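Local coordinates for chain length determinant protein (Shigella flexneri, PDB 4E2H) that probably regulates the length of the O-antigen polysaccharide chains of lipopolysaccharide, acting from the inner membrane through its periplasmic domain, at residues N125-L137 and Y209-K221. Residues are numbered along the deposited sequence; the frame is centred on the assembly and turned at random.
Sequences NIALGRKNLQDSL and YYQTRQNLLDIEK
The guanidinium of Arg130 meets the carboxylate of Glu220 at its edge, near its own plane: NH1 lies 2.7 Å from OE2, a salt bridge whose two flat groups are turned 42° apart, while CG2 of Ile219 approaches the same guanidinium obliquely. At the other end the Tyr209 ring has Tyr210 CE1 at its edge, and CD2 of Leu137 comes up obliquely, 3.3 Å from CE1 of Tyr209; the phenol oxygen is hydrogen-bonded to Glu141 farther along the long helix. Between these ends runs a near-antiparallel helix pair, the long helix 97-164 of the Wzz periplasmic domain against the short helix 207-219; the axes of 125-137 and 209-219 approach to 9.9 Å and cross at -148°.

Aliphatic side chains suit this seam because they fill it without needing polar partners. Gly129 has no side chain, and CD1 of Ile219 rests 4.1 Å from its carbonyl carbon. The CG2 methyls of Ile219 and Ile126 touch, the two side chains running in opposite senses; Val34 of helix 26-35 touches Ile219 from a third helix. CD1 of Leu133 lies across the side chain of Asn215. Arg130 brings its guanidinium to Glu220 because CG stands anti to the backbone N (chi1 -167°) and the chain then bends at chi2 and chi3. Arg213 and Asp218 form salt bridges with Glu146 and Arg138 of a second subunit. Back between the two helices, Gln134 contributes hydrocarbon: its CG lies 3.5 Å from CD1 of Leu216.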
loop_
_atom_site.group_PDB
_atom_site.type_symbol
_atom_site.label_atom_id
_atom_site.label_comp_id
_atom_site.label_asym_id
_atom_site.label_seq_id
_atom_site.Cartn_x
_atom_site.Cartn_y
_atom_site.Cartn_z
ATOM N N ASN C 125 -0.881 2.255 -12.500
ATOM C CA ASN C 125 -1.100 2.149 -11.061
ATOM C C ASN C 125 -2.573 2.261 -10.687
ATOM O O ASN C 125 -3.059 1.531 -9.814
ATOM C CB ASN C 125 -0.327 3.255 -10.316
ATOM C CG ASN C 125 1.093 2.858 -9.958
ATOM O OD1 ASN C 125 1.403 2.597 -8.794
ATOM N ND2 ASN C 125 1.970 2.838 -10.953
ATOM N N ILE C 126 -3.262 3.204 -11.335
ATOM C CA ILE C 126 -4.685 3.441 -11.098
ATOM C C ILE C 126 -5.470 2.206 -11.494
ATOM O O ILE C 126 -6.183 1.626 -10.681
ATOM C CB ILE C 126 -5.225 4.617 -11.926
ATOM C CG1 ILE C 126 -4.646 5.930 -11.421
ATOM C CG2 ILE C 126 -6.737 4.676 -11.836
ATOM C CD1 ILE C 126 -5.035 7.104 -12.270
ATOM N N ALA C 127 -5.323 1.813 -12.752
ATOM C CA ALA C 127 -5.984 0.636 -13.255
ATOM C C ALA C 127 -5.827 -0.516 -12.278
ATOM O O ALA C 127 -6.803 -1.207 -11.989
ATOM C CB ALA C 127 -5.438 0.265 -14.617
ATOM N N LEU C 128 -4.618 -0.713 -11.747
ATOM C CA LEU C 128 -4.344 -1.872 -10.874
ATOM C C LEU C 128 -4.837 -1.692 -9.427
ATOM O O LEU C 128 -5.229 -2.662 -8.772
ATOM C CB LEU C 128 -2.856 -2.268 -10.897
ATOM C CG LEU C 128 -2.332 -3.283 -9.870
ATOM C CD1 LEU C 128 -2.192 -4.688 -10.477
ATOM C CD2 LEU C 128 -0.982 -2.817 -9.322
ATOM N N GLY C 129 -4.830 -0.462 -8.923
ATOM C CA GLY C 129 -5.405 -0.231 -7.618
ATOM C C GLY C 129 -6.913 -0.356 -7.747
ATOM O O GLY C 129 -7.627 -0.633 -6.778
ATOM N N ARG C 130 -7.405 -0.145 -8.960
ATOM C CA ARG C 130 -8.831 -0.127 -9.202
ATOM C C ARG C 130 -9.368 -1.550 -9.419
ATOM O O ARG C 130 -10.384 -1.932 -8.830
ATOM C CB ARG C 130 -9.140 0.792 -10.373
ATOM C CG ARG C 130 -10.591 1.127 -10.506
ATOM C CD ARG C 130 -11.067 0.775 -11.895
ATOM N NE ARG C 130 -10.320 1.547 -12.878
ATOM C CZ ARG C 130 -10.392 2.871 -12.974
ATOM N NH1 ARG C 130 -11.184 3.546 -12.144
ATOM N NH2 ARG C 130 -9.679 3.519 -13.895
ATOM N N LYS C 131 -8.688 -2.343 -10.240
ATOM C CA LYS C 131 -9.008 -3.768 -10.292
ATOM C C LYS C 131 -8.873 -4.342 -8.884
ATOM O O LYS C 131 -9.781 -4.994 -8.393
ATOM C CB LYS C 131 -8.108 -4.522 -11.272
ATOM N N ASN C 132 -7.756 -4.075 -8.222
ATOM C CA ASN C 132 -7.585 -4.549 -6.856
ATOM C C ASN C 132 -8.818 -4.340 -5.986
ATOM O O ASN C 132 -9.161 -5.192 -5.166
ATOM C CB ASN C 132 -6.365 -3.906 -6.198
ATOM C CG ASN C 132 -5.123 -4.770 -6.319
ATOM O OD1 ASN C 132 -5.220 -5.988 -6.528
ATOM N ND2 ASN C 132 -3.946 -4.147 -6.188
ATOM N N LEU C 133 -9.491 -3.211 -6.169
ATOM C CA LEU C 133 -10.602 -2.885 -5.288
ATOM C C LEU C 133 -11.948 -3.428 -5.793
ATOM O O LEU C 133 -12.693 -4.035 -5.024
ATOM C CB LEU C 133 -10.683 -1.388 -5.032
ATOM C CG LEU C 133 -9.461 -0.823 -4.295
ATOM C CD1 LEU C 133 -9.728 0.591 -3.806
ATOM C CD2 LEU C 133 -9.045 -1.728 -3.136
ATOM N N GLN C 134 -12.270 -3.192 -7.061
ATOM C CA GLN C 134 -13.506 -3.718 -7.611
ATOM C C GLN C 134 -13.643 -5.190 -7.212
ATOM O O GLN C 134 -14.699 -5.598 -6.748
ATOM C CB GLN C 134 -13.593 -3.469 -9.119
ATOM C CG GLN C 134 -13.841 -1.991 -9.452
ATOM C CD GLN C 134 -13.504 -1.634 -10.899
ATOM O OE1 GLN C 134 -12.725 -2.346 -11.561
ATOM N NE2 GLN C 134 -14.095 -0.531 -11.403
ATOM N N ASP C 135 -12.558 -5.952 -7.316
ATOM C CA ASP C 135 -12.520 -7.296 -6.746
ATOM C C ASP C 135 -13.108 -7.311 -5.349
ATOM O O ASP C 135 -14.169 -7.884 -5.110
ATOM C CB ASP C 135 -11.085 -7.819 -6.628
ATOM C CG ASP C 135 -10.474 -8.192 -7.967
ATOM O OD1 ASP C 135 -11.066 -7.848 -9.019
ATOM O OD2 ASP C 135 -9.386 -8.828 -7.964
ATOM N N SER C 136 -12.398 -6.681 -4.422
ATOM C CA SER C 136 -12.730 -6.789 -3.016
ATOM C C SER C 136 -14.134 -6.273 -2.732
ATOM O O SER C 136 -14.710 -6.576 -1.686
ATOM C CB SER C 136 -11.719 -6.046 -2.157
ATOM O OG SER C 136 -12.325 -5.658 -0.933
ATOM N N LEU C 137 -14.685 -5.477 -3.642
ATOM C CA LEU C 137 -16.084 -5.093 -3.501
ATOM C C LEU C 137 -16.972 -6.252 -3.960
ATOM O O LEU C 137 -17.722 -6.829 -3.179
ATOM C CB LEU C 137 -16.411 -3.843 -4.310
ATOM C CG LEU C 137 -16.013 -2.504 -3.685
ATOM C CD1 LEU C 137 -16.627 -1.379 -4.487
ATOM C CD2 LEU C 137 -16.471 -2.450 -2.242
ATOM N N TYR C 209 -16.194 -2.411 4.039
ATOM C CA TYR C 209 -16.865 -2.321 2.765
ATOM C C TYR C 209 -17.125 -0.866 2.422
ATOM O O TYR C 209 -16.933 -0.457 1.275
ATOM C CB TYR C 209 -18.175 -3.081 2.787
ATOM C CG TYR C 209 -18.962 -2.884 1.527
ATOM C CD1 TYR C 209 -18.599 -3.524 0.350
ATOM C CD2 TYR C 209 -20.058 -2.046 1.504
ATOM C CE1 TYR C 209 -19.329 -3.336 -0.824
ATOM C CE2 TYR C 209 -20.795 -1.856 0.344
ATOM C CZ TYR C 209 -20.430 -2.499 -0.817
ATOM O OH TYR C 209 -21.174 -2.302 -1.972
ATOM N N TYR C 210 -17.570 -0.078 3.400
ATOM C CA TYR C 210 -17.814 1.335 3.121
ATOM C C TYR C 210 -16.515 2.102 2.845
ATOM O O TYR C 210 -16.494 2.965 1.970
ATOM C CB TYR C 210 -18.646 1.999 4.224
ATOM C CG TYR C 210 -19.910 1.236 4.496
ATOM C CD1 TYR C 210 -20.858 1.065 3.497
ATOM C CD2 TYR C 210 -20.153 0.663 5.743
ATOM C CE1 TYR C 210 -22.023 0.326 3.723
ATOM C CE2 TYR C 210 -21.321 -0.067 5.992
ATOM C CZ TYR C 210 -22.249 -0.235 4.969
ATOM O OH TYR C 210 -23.408 -0.953 5.181
ATOM N N GLN C 211 -15.442 1.786 3.574
ATOM C CA GLN C 211 -14.151 2.459 3.357
ATOM C C GLN C 211 -13.664 2.179 1.955
ATOM O O GLN C 211 -13.269 3.082 1.210
ATOM C CB GLN C 211 -13.080 1.955 4.323
ATOM C CG GLN C 211 -13.349 2.220 5.785
ATOM C CD GLN C 211 -12.285 1.602 6.669
ATOM O OE1 GLN C 211 -11.192 1.275 6.195
ATOM N NE2 GLN C 211 -12.601 1.419 7.956
ATOM N N THR C 212 -13.668 0.896 1.621
ATOM C CA THR C 212 -13.264 0.440 0.316
ATOM C C THR C 212 -14.068 1.173 -0.760
ATOM O O THR C 212 -13.507 1.650 -1.750
ATOM C CB THR C 212 -13.464 -1.082 0.212
ATOM O OG1 THR C 212 -12.340 -1.757 0.805
ATOM C CG2 THR C 212 -13.625 -1.482 -1.231
ATOM N N ARG C 213 -15.374 1.308 -0.545
ATOM C CA ARG C 213 -16.252 1.881 -1.568
ATOM C C ARG C 213 -15.958 3.348 -1.830
ATOM O O ARG C 213 -16.038 3.820 -2.969
ATOM C CB ARG C 213 -17.729 1.716 -1.183
ATOM C CG ARG C 213 -18.668 2.318 -2.211
ATOM C CD ARG C 213 -20.004 1.583 -2.280
ATOM N NE ARG C 213 -21.101 2.509 -2.017
ATOM C CZ ARG C 213 -21.752 2.591 -0.859
ATOM N NH1 ARG C 213 -21.440 1.769 0.140
ATOM N NH2 ARG C 213 -22.728 3.477 -0.706
ATOM N N GLN C 214 -15.651 4.069 -0.756
ATOM C CA GLN C 214 -15.279 5.469 -0.847
ATOM C C GLN C 214 -13.912 5.560 -1.500
ATOM O O GLN C 214 -13.649 6.468 -2.286
ATOM C CB GLN C 214 -15.270 6.110 0.544
ATOM C CG GLN C 214 -14.813 7.558 0.571
ATOM C CD GLN C 214 -15.659 8.468 -0.302
ATOM O OE1 GLN C 214 -15.261 8.835 -1.411
ATOM N NE2 GLN C 214 -16.831 8.848 0.200
ATOM N N ASN C 215 -13.052 4.593 -1.192
ATOM C CA ASN C 215 -11.703 4.591 -1.735
ATOM C C ASN C 215 -11.717 4.492 -3.245
ATOM O O ASN C 215 -10.857 5.054 -3.920
ATOM C CB ASN C 215 -10.881 3.458 -1.146
ATOM C CG ASN C 215 -9.393 3.695 -1.281
ATOM O OD1 ASN C 215 -8.953 4.567 -2.046
ATOM N ND2 ASN C 215 -8.600 2.919 -0.536
ATOM N N LEU C 216 -12.706 3.783 -3.777
ATOM C CA LEU C 216 -12.838 3.668 -5.221
ATOM C C LEU C 216 -13.337 4.992 -5.763
ATOM O O LEU C 216 -12.886 5.442 -6.814
ATOM C CB LEU C 216 -13.790 2.533 -5.601
ATOM C CG LEU C 216 -13.767 2.053 -7.060
ATOM C CD1 LEU C 216 -13.453 0.568 -7.145
ATOM C CD2 LEU C 216 -15.088 2.352 -7.757
ATOM N N LEU C 217 -14.259 5.621 -5.035
ATOM C CA LEU C 217 -14.759 6.948 -5.409
ATOM C C LEU C 217 -13.588 7.927 -5.547
ATOM O O LEU C 217 -13.478 8.667 -6.533
ATOM C CB LEU C 217 -15.714 7.477 -4.338
ATOM C CG LEU C 217 -17.207 7.653 -4.650
ATOM C CD1 LEU C 217 -17.795 6.423 -5.354
ATOM C CD2 LEU C 217 -17.988 7.974 -3.366
ATOM N N ASP C 218 -12.722 7.919 -4.536
ATOM C CA ASP C 218 -11.552 8.777 -4.500
ATOM C C ASP C 218 -10.632 8.551 -5.696
ATOM O O ASP C 218 -10.204 9.513 -6.336
ATOM C CB ASP C 218 -10.796 8.601 -3.175
ATOM C CG ASP C 218 -11.567 9.177 -1.982
ATOM O OD1 ASP C 218 -12.519 9.976 -2.205
ATOM O OD2 ASP C 218 -11.212 8.842 -0.826
ATOM N N ILE C 219 -10.345 7.293 -6.014
ATOM C CA ILE C 219 -9.468 7.003 -7.145
ATOM C C ILE C 219 -9.844 7.768 -8.412
ATOM O O ILE C 219 -8.960 8.318 -9.088
ATOM C CB ILE C 219 -9.386 5.509 -7.463
ATOM C CG1 ILE C 219 -8.562 4.789 -6.400
ATOM C CG2 ILE C 219 -8.736 5.300 -8.808
ATOM C CD1 ILE C 219 -7.916 3.519 -6.908
ATOM N N GLU C 220 -11.138 7.842 -8.720
ATOM C CA GLU C 220 -11.584 8.530 -9.939
ATOM C C GLU C 220 -11.357 10.055 -9.949
ATOM O O GLU C 220 -11.976 10.767 -10.738
ATOM C CB GLU C 220 -13.054 8.223 -10.247
ATOM C CG GLU C 220 -13.275 7.164 -11.321
ATOM C CD GLU C 220 -13.413 5.761 -10.751
ATOM O OE1 GLU C 220 -13.425 5.626 -9.506
ATOM O OE2 GLU C 220 -13.518 4.797 -11.544
ATOM N N LYS C 221 -10.468 10.550 -9.090
ATOM C CA LYS C 221 -10.061 11.963 -9.136
ATOM C C LYS C 221 -8.713 12.197 -9.849
ATOM O O LYS C 221 -7.816 11.343 -9.851
ATOM C CB LYS C 221 -10.036 12.567 -7.732
#